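Local atomic coordinates of TetR transcriptional regulator (Chloroflexus aurantiacus, PDB entry 3QBM), a protein that probably binds DNA and regulates transcription as a dimeric member of the TetR family. Residues Ala126-Asp129 and Glu130-Thr134; Val139-Gly142 and Ile143-Glu147; Leu188-Tyr191 and Ile192-Val196. One frame throughout, in Å; residues are numbered along the deposited sequence.

Interaction 1 (Ala126-Asp129 and Glu130-Thr134); sequences AVID and EWRET
Val-127 lies against the indole of Trp-131, one turn further along helix 118-144. Its CG1 sits over one face of the six-membered ring, 4.0 Å from the ring centroid and displaced toward the rim. This is a CH-pi contact. The methyl gets there because CG1 is anti to the backbone N (chi1 173°). The same ring face also meets the carbonyl oxygen of Val-127, with O 3.6 Å from Trp-131 CG. That oxygen accepts the backbone bond from Trp-131 N at 3.1 Å.

This is the tightly packed side. Both residues are buried, and Val-127 also touches Ala-63 and Ile-106. The indole meets Phe-70, and Phe-87 and Phe-91 edge-to-face. It thus joins helix 118-144 to helices 51-74 and 80-92 in an aromatic cluster of the C-terminal, tetracycline-repressor-like domain. Ile-128, also buried, forms the flank against the second subunit. Its CG2 lies 3.9 Å from Arg-132 CD, and it packs on Leu-171 of the second subunit.

The other side is looser and polar. Asp-129 and Arg-132, both partly exposed, lie side by side and point the same way. Asp-129 OD1 and Arg-132 NH1 form a salt bridge at 3.0 Å. Its hydrogen bond is weak, and the carboxylate and guanidinium planes stand 59° apart. Arg-132 NH2 has a second acidic partner, Asp-155. Leu-175 of the second subunit packs on both Asp-129 and Arg-132. In one of two conformers, the Glu-130 carboxylate pairs with Arg-67. Ala-126 and Glu-133 are exposed; the Glu-133 carboxylate pairs with Arg-136.

The helix is amphipathic here: its apolar face packs inward and its charged groups lie toward the rim. Arg-132 probably offsets part of the negative charge of Asp-129 and Asp-155 beside the second subunit.

Interaction 2 (Val139-Gly142 and Ile143-Glu147); sequences VQTG and IARGE
Gly-142 and Glu-147 meet where helix 118-144 ends in a Schellman motif. Gly-146 has positive phi (74°), which favours glycine and turns the chain out of the helix.

The backbone bonds come first. Ile-143 N and Ala-144 N make regular helical bonds to Val-139 O and Gln-140 O. Arg-145 N still reaches Thr-141 O at 3.0 Å, with a weak second bond to Gly-142 O. The pattern then changes. Gly-142 O takes Glu-147 N at 2.8 Å, and Gly-146 N bonds to Ile-143 O at 3.1 Å. These two bonds back into the last turn close the cap.

The apolar contacts lie along the helix. Val-139 CG1 meets Ile-143 CD1 at 3.8 Å. Val-139 packs further on Ile-84 and Leu-157, and Ile-143 on Ile-148 and Pro-150, so this side faces helices 80-92 and 154-175 and the following loop. Thr-141 and Arg-145 run side by side. Thr-141 CG2 stands anti to its own N, which puts this methyl 4.0 Å from Arg-145 CD.

The charged contacts lie at the cap. Glu-147 is buried, and its OE1 is hydrogen-bonded to Thr-80. Arg-145 NE gives a nearly straight salt-bridge bond (176°) to Glu-147 OE2 at 2.9 Å. OE2 lies in the guanidinium plane but is met from above the carboxylate plane, 62° out of it.

Interaction 3 (Leu188-Tyr191 and Ile192-Val196); sequences LATY and ITQQV
Ala-189 O is gripped twice by one residue, Thr-193. The hydroxyl OG1 donates to it at 2.7 Å and the backbone N at 2.9 Å, from opposite faces of the carbonyl plane. The hydroxyl can fold back because OG1 lies beside its own backbone N (chi1 -61°).

Tyr-191 and Gln-195 make the main side-chain contact. They cross at about a right angle, with ring and amide planes 74° apart. Gln-195 NE2 comes to the ring edge in plane, 3.6 Å from Tyr-191 CD1. Tyr-191 CD2 lies 4.1 Å from Ile-192 CG1 on the other side of the ring's axis. The ring also packs on Leu-160 and meets His-187 of the second subunit edge-to-face. With an alanine at this position, the Gln-195 amide would probably lose the ring edge beside it and His-187 of the second subunit its aromatic partner.

Thr-190 and Gln-194 run alongside each other in one of two Gln-194 conformers. Ile-192 touches Val-81 and Ile-84 of helix 80-92.

Gln-195 also packs on Gln-195 of the second subunit. The arrangement is consistent with the C-terminal helix pair that forms the dimer interface in TetR-family regulators.

In the fold
From the N terminus, the chain first passes through helices 2-23 to 105-113, which include the predicted DNA-binding motif. Interactions 1 and 2 then follow in series on helix 118-144. Their centres lie about 19 Å apart. Each joins neighbouring turns, so none closes a long loop, and none nests or crosses. Interaction 1 ties the middle of that helix to helices 51-74, 80-92, 105-113 and 154-175 and to the second subunit. Interaction 2 ends the helix. Helix 154-175 comes next, and interaction 3 lies on helix 179-196, its centre about 15 Å from that of interaction 2. Backbone hydrogen bonds between Glu-147 and Leu-198 and between Val-196 and Arg-149 join these ends.

Interaction 1 (Ala126-Asp129 and Glu130-Thr134)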
ATOM      1  N   ALA A 126      -0.061 -11.493  10.646  1.00 19.65           N
ATOM      2  CA  ALA A 126       1.004 -12.267  11.293  1.00 19.00           C
ATOM      3  C   ALA A 126       2.405 -11.827  10.791  1.00 20.53           C
ATOM      4  O   ALA A 126       3.340 -11.682  11.594  1.00 19.29           O
ATOM      5  CB  ALA A 126       0.770 -13.761  11.077  1.00 20.90           C
ATOM      6  N   VAL A 127       2.548 -11.566   9.496  1.00 17.58           N
ATOM      7  CA  VAL A 127       3.835 -11.076   8.978  1.00 19.58           C
ATOM      8  C   VAL A 127       4.177  -9.698   9.522  1.00 18.61           C
ATOM      9  O   VAL A 127       5.316  -9.486   9.986  1.00 17.09           O
ATOM     10  CB  VAL A 127       3.980 -11.112   7.449  1.00 20.23           C
ATOM     11  CG1 VAL A 127       5.313 -10.391   7.011  1.00 17.79           C
ATOM     12  CG2 VAL A 127       3.923 -12.581   6.953  1.00 20.35           C
ATOM     13  N   ILE A 128       3.214  -8.779   9.491  1.00 18.53           N
ATOM     14  CA  ILE A 128       3.410  -7.438  10.040  1.00 17.07           C
ATOM     15  C   ILE A 128       3.777  -7.555  11.534  1.00 18.54           C
ATOM     16  O   ILE A 128       4.660  -6.869  12.001  1.00 14.01           O
ATOM     17  CB  ILE A 128       2.179  -6.563   9.830  1.00 17.73           C
ATOM     18  CG1 ILE A 128       2.004  -6.268   8.312  1.00 17.99           C
ATOM     19  CG2 ILE A 128       2.245  -5.274  10.644  1.00 14.55           C
ATOM     20  CD1 ILE A 128       0.623  -5.837   7.962  1.00 23.87           C
ATOM     21  N   ASP A 129       3.116  -8.452  12.266  1.00 17.22           N
ATOM     22  CA  ASP A 129       3.448  -8.662  13.680  1.00 19.25           C
ATOM     23  C   ASP A 129       4.846  -9.227  13.905  1.00 18.21           C
ATOM     24  O   ASP A 129       5.476  -8.907  14.902  1.00 19.44           O
ATOM     25  CB  ASP A 129       2.356  -9.457  14.404  1.00 16.70           C
ATOM     26  CG  ASP A 129       1.094  -8.629  14.623  1.00 24.43           C
ATOM     27  OD1 ASP A 129       1.130  -7.395  14.425  1.00 21.67           O
ATOM     28  OD2 ASP A 129       0.045  -9.202  14.970  1.00 23.42           O
ATOM     29  N   GLU A 130       5.363 -10.016  12.969  1.00 16.94           N
ATOM     30  CA  GLU A 130       6.759 -10.494  13.074  0.60 19.01           C
ATOM     31  C   GLU A 130       7.709  -9.310  12.943  1.00 16.44           C
ATOM     32  O   GLU A 130       8.666  -9.189  13.714  1.00 16.59           O
ATOM     33  CB  GLU A 130       7.151 -11.485  11.979  0.60 17.84           C
ATOM     34  CG  GLU A 130       6.364 -12.744  11.853  0.60 24.05           C
ATOM     35  CD  GLU A 130       6.904 -13.580  10.707  0.60 28.48           C
ATOM     36  OE1 GLU A 130       6.170 -13.803   9.719  0.60 35.05           O
ATOM     37  OE2 GLU A 130       8.095 -13.963  10.759  0.60 22.52           O
ATOM     38  N   TRP A 131       7.475  -8.451  11.932  1.00 17.13           N
ATOM     39  CA  TRP A 131       8.299  -7.233  11.751  1.00 15.42           C
ATOM     40  C   TRP A 131       8.267  -6.344  13.005  1.00 15.62           C
ATOM     41  O   TRP A 131       9.282  -5.834  13.452  1.00 18.90           O
ATOM     42  CB  TRP A 131       7.819  -6.398  10.531  1.00 14.87           C
ATOM     43  CG  TRP A 131       7.946  -7.098   9.215  1.00 13.58           C
ATOM     44  CD1 TRP A 131       8.779  -8.149   8.903  1.00 18.95           C
ATOM     45  CD2 TRP A 131       7.293  -6.738   7.994  1.00 13.70           C
ATOM     46  NE1 TRP A 131       8.638  -8.482   7.587  1.00 20.93           N
ATOM     47  CE2 TRP A 131       7.750  -7.620   6.998  1.00 19.95           C
ATOM     48  CE3 TRP A 131       6.376  -5.746   7.646  1.00 16.26           C
ATOM     49  CZ2 TRP A 131       7.292  -7.566   5.677  1.00 19.51           C
ATOM     50  CZ3 TRP A 131       5.902  -5.701   6.341  1.00 15.96           C
ATOM     51  CH2 TRP A 131       6.377  -6.615   5.369  1.00 17.14           C
ATOM     52  N   ARG A 132       7.082  -6.136  13.549  1.00 13.66           N
ATOM     53  CA  ARG A 132       6.929  -5.355  14.762  1.00 15.52           C
ATOM     54  C   ARG A 132       7.707  -5.976  15.948  1.00 16.12           C
ATOM     55  O   ARG A 132       8.379  -5.254  16.710  1.00 16.02           O
ATOM     56  CB  ARG A 132       5.437  -5.253  15.125  1.00 15.31           C
ATOM     57  CG  ARG A 132       4.661  -4.406  14.195  1.00 15.94           C
ATOM     58  CD  ARG A 132       3.172  -4.529  14.387  1.00 14.64           C
ATOM     59  NE  ARG A 132       2.682  -3.814  15.560  1.00 15.74           N
ATOM     60  CZ  ARG A 132       1.417  -3.865  15.976  1.00 20.87           C
ATOM     61  NH1 ARG A 132       0.500  -4.602  15.327  1.00 22.78           N
ATOM     62  NH2 ARG A 132       1.053  -3.147  17.023  1.00 20.59           N
ATOM     63  N   GLU A 133       7.592  -7.290  16.108  1.00 16.24           N
ATOM     64  CA  GLU A 133       8.346  -7.980  17.161  1.00 19.38           C
ATOM     65  C   GLU A 133       9.874  -7.830  16.949  1.00 19.36           C
ATOM     66  O   GLU A 133      10.609  -7.627  17.906  1.00 16.27           O
ATOM     67  CB  GLU A 133       7.973  -9.456  17.243  1.00 21.33           C
ATOM     68  CG  GLU A 133       8.549 -10.197  18.476  1.00 30.56           C
ATOM     69  CD  GLU A 133       7.806  -9.888  19.804  1.00 47.73           C
ATOM     70  OE1 GLU A 133       7.796  -8.720  20.268  1.00 45.67           O
ATOM     71  OE2 GLU A 133       7.239 -10.846  20.401  1.00 55.55           O
ATOM     72  N   THR A 134      10.326  -7.957  15.701  1.00 17.16           N
ATOM     73  CA  THR A 134      11.753  -7.768  15.340  1.00 17.99           C
ATOM     74  C   THR A 134      12.289  -6.411  15.750  1.00 17.65           C
ATOM     75  O   THR A 134      13.327  -6.298  16.406  1.00 15.59           O
ATOM     76  CB  THR A 134      11.970  -7.996  13.817  1.00 18.81           C
ATOM     77  OG1 THR A 134      11.778  -9.387  13.581  1.00 20.05           O
ATOM     78  CG2 THR A 134      13.417  -7.625  13.354  1.00 18.49           C
TER

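Interaction 2 (Val139-Gly142 and Ile143-Glu147)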
ATOM      1  N   VAL A 139      14.902  -2.554  19.597  1.00 14.06           N
ATOM      2  CA  VAL A 139      14.829  -1.359  20.382  1.00 15.06           C
ATOM      3  C   VAL A 139      15.118  -1.660  21.852  1.00 15.00           C
ATOM      4  O   VAL A 139      15.918  -0.977  22.446  1.00 16.31           O
ATOM      5  CB  VAL A 139      13.477  -0.629  20.198  1.00 13.66           C
ATOM      6  CG1 VAL A 139      13.312   0.465  21.291  1.00 15.66           C
ATOM      7  CG2 VAL A 139      13.372  -0.082  18.741  1.00 11.17           C
ATOM      8  N   GLN A 140      14.513  -2.688  22.440  1.00 17.07           N
ATOM      9  CA  GLN A 140      14.823  -2.996  23.849  0.60 15.83           C
ATOM     10  C   GLN A 140      16.277  -3.414  24.015  1.00 15.90           C
ATOM     11  O   GLN A 140      16.915  -3.066  25.005  1.00 15.37           O
ATOM     12  CB  GLN A 140      13.896  -4.043  24.484  0.60 18.75           C
ATOM     13  CG  GLN A 140      14.224  -4.343  25.962  0.60 21.88           C
ATOM     14  CD  GLN A 140      14.389  -3.073  26.858  0.60 28.96           C
ATOM     15  OE1 GLN A 140      13.443  -2.288  27.018  0.60 32.64           O
ATOM     16  NE2 GLN A 140      15.600  -2.884  27.444  0.60 13.52           N
ATOM     17  N   THR A 141      16.830  -4.150  23.052  1.00 16.04           N
ATOM     18  CA  THR A 141      18.267  -4.478  23.136  1.00 14.43           C
ATOM     19  C   THR A 141      19.129  -3.201  23.154  1.00 15.83           C
ATOM     20  O   THR A 141      20.008  -3.037  23.986  1.00 15.17           O
ATOM     21  CB  THR A 141      18.682  -5.468  22.010  1.00 15.80           C
ATOM     22  OG1 THR A 141      18.039  -6.725  22.266  1.00 16.01           O
ATOM     23  CG2 THR A 141      20.154  -5.700  21.979  1.00 14.87           C
ATOM     24  N   GLY A 142      18.816  -2.272  22.261  1.00 12.86           N
ATOM     25  CA  GLY A 142      19.556  -1.040  22.124  1.00 14.52           C
ATOM     26  C   GLY A 142      19.450  -0.198  23.352  1.00 14.15           C
ATOM     27  O   GLY A 142      20.432   0.428  23.744  1.00 14.21           O
ATOM     28  N   ILE A 143      18.255  -0.181  23.972  1.00 16.43           N
ATOM     29  CA  ILE A 143      18.069   0.568  25.207  1.00 15.83           C
ATOM     30  C   ILE A 143      18.945  -0.057  26.274  1.00 15.77           C
ATOM     31  O   ILE A 143      19.657   0.661  26.952  1.00 17.56           O
ATOM     32  CB  ILE A 143      16.586   0.662  25.668  1.00 15.12           C
ATOM     33  CG1 ILE A 143      15.797   1.535  24.710  1.00 12.81           C
ATOM     34  CG2 ILE A 143      16.469   1.212  27.118  1.00 18.32           C
ATOM     35  CD1 ILE A 143      14.248   1.507  24.868  1.00 15.14           C
ATOM     36  N   ALA A 144      18.922  -1.386  26.399  1.00 15.37           N
ATOM     37  CA  ALA A 144      19.770  -2.055  27.390  1.00 17.16           C
ATOM     38  C   ALA A 144      21.244  -1.738  27.175  1.00 16.45           C
ATOM     39  O   ALA A 144      21.983  -1.644  28.108  1.00 16.53           O
ATOM     40  CB  ALA A 144      19.543  -3.568  27.369  1.00 18.51           C
ATOM     41  N   ARG A 145      21.668  -1.553  25.923  1.00 16.49           N
ATOM     42  CA  ARG A 145      23.079  -1.311  25.620  1.00 16.98           C
ATOM     43  C   ARG A 145      23.479   0.158  25.664  1.00 17.80           C
ATOM     44  O   ARG A 145      24.644   0.461  25.446  1.00 16.81           O
ATOM     45  CB  ARG A 145      23.415  -1.820  24.209  1.00 16.38           C
ATOM     46  CG  ARG A 145      23.405  -3.378  24.082  1.00 14.58           C
ATOM     47  CD  ARG A 145      23.596  -3.880  22.675  1.00 19.28           C
ATOM     48  NE  ARG A 145      24.949  -3.614  22.206  1.00 17.98           N
ATOM     49  CZ  ARG A 145      25.995  -4.397  22.447  1.00 22.79           C
ATOM     50  NH1 ARG A 145      25.887  -5.492  23.181  1.00 21.69           N
ATOM     51  NH2 ARG A 145      27.177  -4.059  21.973  1.00 26.26           N
ATOM     52  N   GLY A 146      22.530   1.064  25.894  1.00 17.48           N
ATOM     53  CA  GLY A 146      22.830   2.489  25.818  1.00 18.05           C
ATOM     54  C   GLY A 146      23.003   2.986  24.393  1.00 18.43           C
ATOM     55  O   GLY A 146      23.571   4.051  24.163  1.00 15.56           O
ATOM     56  N   GLU A 147      22.514   2.213  23.436  1.00 15.71           N
ATOM     57  CA  GLU A 147      22.589   2.574  22.014  1.00 15.29           C
ATOM     58  C   GLU A 147      21.352   3.323  21.552  1.00 15.36           C
ATOM     59  O   GLU A 147      21.398   4.062  20.570  1.00 17.91           O
ATOM     60  CB  GLU A 147      22.765   1.327  21.153  1.00 14.67           C
ATOM     61  CG  GLU A 147      24.051   0.607  21.400  1.00 17.78           C
ATOM     62  CD  GLU A 147      24.164  -0.685  20.639  1.00 16.58           C
ATOM     63  OE1 GLU A 147      23.193  -1.162  20.089  1.00 16.03           O
ATOM     64  OE2 GLU A 147      25.241  -1.252  20.631  1.00 16.30           O
TER

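Interaction 3 (Leu188-Tyr191 and Ile192-Val196)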
ATOM      1  N   LEU A 188      14.077   8.150   7.099  1.00  9.83           N
ATOM      2  CA  LEU A 188      14.052   7.331   8.308  1.00  9.58           C
ATOM      3  C   LEU A 188      15.437   7.039   8.889  1.00  9.38           C
ATOM      4  O   LEU A 188      15.608   7.037  10.100  1.00 13.27           O
ATOM      5  CB  LEU A 188      13.244   6.045   8.102  1.00 10.59           C
ATOM      6  CG  LEU A 188      11.715   6.264   7.993  1.00 13.18           C
ATOM      7  CD1 LEU A 188      11.076   4.917   7.652  1.00 16.81           C
ATOM      8  CD2 LEU A 188      11.075   6.937   9.234  1.00 13.52           C
ATOM      9  N   ALA A 189      16.420   6.773   8.052  1.00 13.53           N
ATOM     10  CA  ALA A 189      17.762   6.542   8.543  1.00 11.53           C
ATOM     11  C   ALA A 189      18.268   7.768   9.283  1.00 13.45           C
ATOM     12  O   ALA A 189      18.903   7.654  10.340  1.00 11.09           O
ATOM     13  CB  ALA A 189      18.706   6.169   7.390  1.00 12.64           C
ATOM     14  N   THR A 190      17.968   8.945   8.731  1.00 13.52           N
ATOM     15  CA  THR A 190      18.416  10.204   9.296  1.00 12.07           C
ATOM     16  C   THR A 190      17.660  10.448  10.605  1.00 12.06           C
ATOM     17  O   THR A 190      18.269  10.766  11.640  1.00 12.67           O
ATOM     18  CB  THR A 190      18.242  11.357   8.292  1.00 17.53           C
ATOM     19  OG1 THR A 190      19.024  11.085   7.125  1.00 16.20           O
ATOM     20  CG2 THR A 190      18.707  12.660   8.909  1.00 18.68           C
ATOM     21  N   TYR A 191      16.346  10.234  10.588  1.00 13.24           N
ATOM     22  CA  TYR A 191      15.524  10.409  11.794  1.00 10.89           C
ATOM     23  C   TYR A 191      15.997   9.484  12.925  1.00 14.10           C
ATOM     24  O   TYR A 191      16.201   9.922  14.060  1.00 14.40           O
ATOM     25  CB  TYR A 191      14.055  10.153  11.468  1.00 13.35           C
ATOM     26  CG  TYR A 191      13.197   9.899  12.671  1.00 11.39           C
ATOM     27  CD1 TYR A 191      12.901  10.937  13.579  1.00 21.32           C
ATOM     28  CD2 TYR A 191      12.614   8.633  12.907  1.00 20.39           C
ATOM     29  CE1 TYR A 191      12.081  10.696  14.693  1.00 27.17           C
ATOM     30  CE2 TYR A 191      11.805   8.405  14.007  1.00 21.02           C
ATOM     31  CZ  TYR A 191      11.548   9.442  14.900  1.00 28.90           C
ATOM     32  OH  TYR A 191      10.732   9.224  15.997  1.00 31.71           O
ATOM     33  N   ILE A 192      16.207   8.219  12.594  1.00 10.91           N
ATOM     34  CA  ILE A 192      16.671   7.219  13.579  1.00 10.80           C
ATOM     35  C   ILE A 192      18.074   7.568  14.096  1.00 13.58           C
ATOM     36  O   ILE A 192      18.343   7.565  15.305  1.00 14.21           O
ATOM     37  CB  ILE A 192      16.575   5.800  12.987  1.00 14.16           C
ATOM     38  CG1 ILE A 192      15.122   5.389  12.819  1.00 15.39           C
ATOM     39  CG2 ILE A 192      17.294   4.787  13.880  1.00 15.38           C
ATOM     40  CD1 ILE A 192      14.979   4.186  11.896  1.00 11.67           C
ATOM     41  N   THR A 193      18.977   7.935  13.207  1.00 14.87           N
ATOM     42  CA  THR A 193      20.329   8.283  13.644  1.00 14.66           C
ATOM     43  C   THR A 193      20.364   9.546  14.528  1.00 16.16           C
ATOM     44  O   THR A 193      21.125   9.623  15.518  1.00 15.78           O
ATOM     45  CB  THR A 193      21.212   8.517  12.417  1.00 15.95           C
ATOM     46  OG1 THR A 193      21.260   7.307  11.664  1.00 15.35           O
ATOM     47  CG2 THR A 193      22.627   8.942  12.820  1.00 20.37           C
ATOM     48  N   GLN A 194      19.499  10.511  14.214  1.00 16.53           N
ATOM     49  CA  GLN A 194      19.490  11.789  14.915  0.50 17.37           C
ATOM     50  C   GLN A 194      18.691  11.782  16.212  1.00 17.92           C
ATOM     51  O   GLN A 194      19.088  12.420  17.182  1.00 18.94           O
ATOM     52  CB  GLN A 194      18.962  12.916  14.001  0.50 17.43           C
ATOM     53  CG  GLN A 194      19.893  13.246  12.849  0.50 20.18           C
ATOM     54  CD  GLN A 194      19.400  14.389  11.983  0.50 17.97           C
ATOM     55  OE1 GLN A 194      18.241  14.809  12.073  0.50 18.18           O
ATOM     56  NE2 GLN A 194      20.279  14.889  11.116  0.50 22.24           N
ATOM     57  N   GLN A 195      17.566  11.063  16.229  1.00 16.05           N
ATOM     58  CA  GLN A 195      16.638  11.106  17.354  1.00 16.35           C
ATOM     59  C   GLN A 195      16.407   9.833  18.157  1.00 17.52           C
ATOM     60  O   GLN A 195      15.886   9.913  19.242  1.00 18.90           O
ATOM     61  CB  GLN A 195      15.266  11.618  16.869  1.00 16.92           C
ATOM     62  CG  GLN A 195      15.342  12.963  16.136  1.00 17.67           C
ATOM     63  CD  GLN A 195      13.985  13.627  15.934  1.00 24.40           C
ATOM     64  OE1 GLN A 195      13.147  13.633  16.838  1.00 25.35           O
ATOM     65  NE2 GLN A 195      13.786  14.239  14.774  1.00 29.57           N
ATOM     66  N   VAL A 196      16.751   8.669  17.616  1.00 15.30           N
ATOM     67  CA  VAL A 196      16.566   7.398  18.300  1.00 13.13           C
ATOM     68  C   VAL A 196      17.889   6.893  18.881  1.00 15.42           C
ATOM     69  O   VAL A 196      17.926   6.419  20.044  1.00 16.43           O
ATOM     70  CB  VAL A 196      15.924   6.393  17.362  1.00 13.19           C
ATOM     71  CG1 VAL A 196      15.955   4.944  17.922  1.00 14.71           C
ATOM     72  CG2 VAL A 196      14.466   6.810  17.059  1.00 17.63           C
TER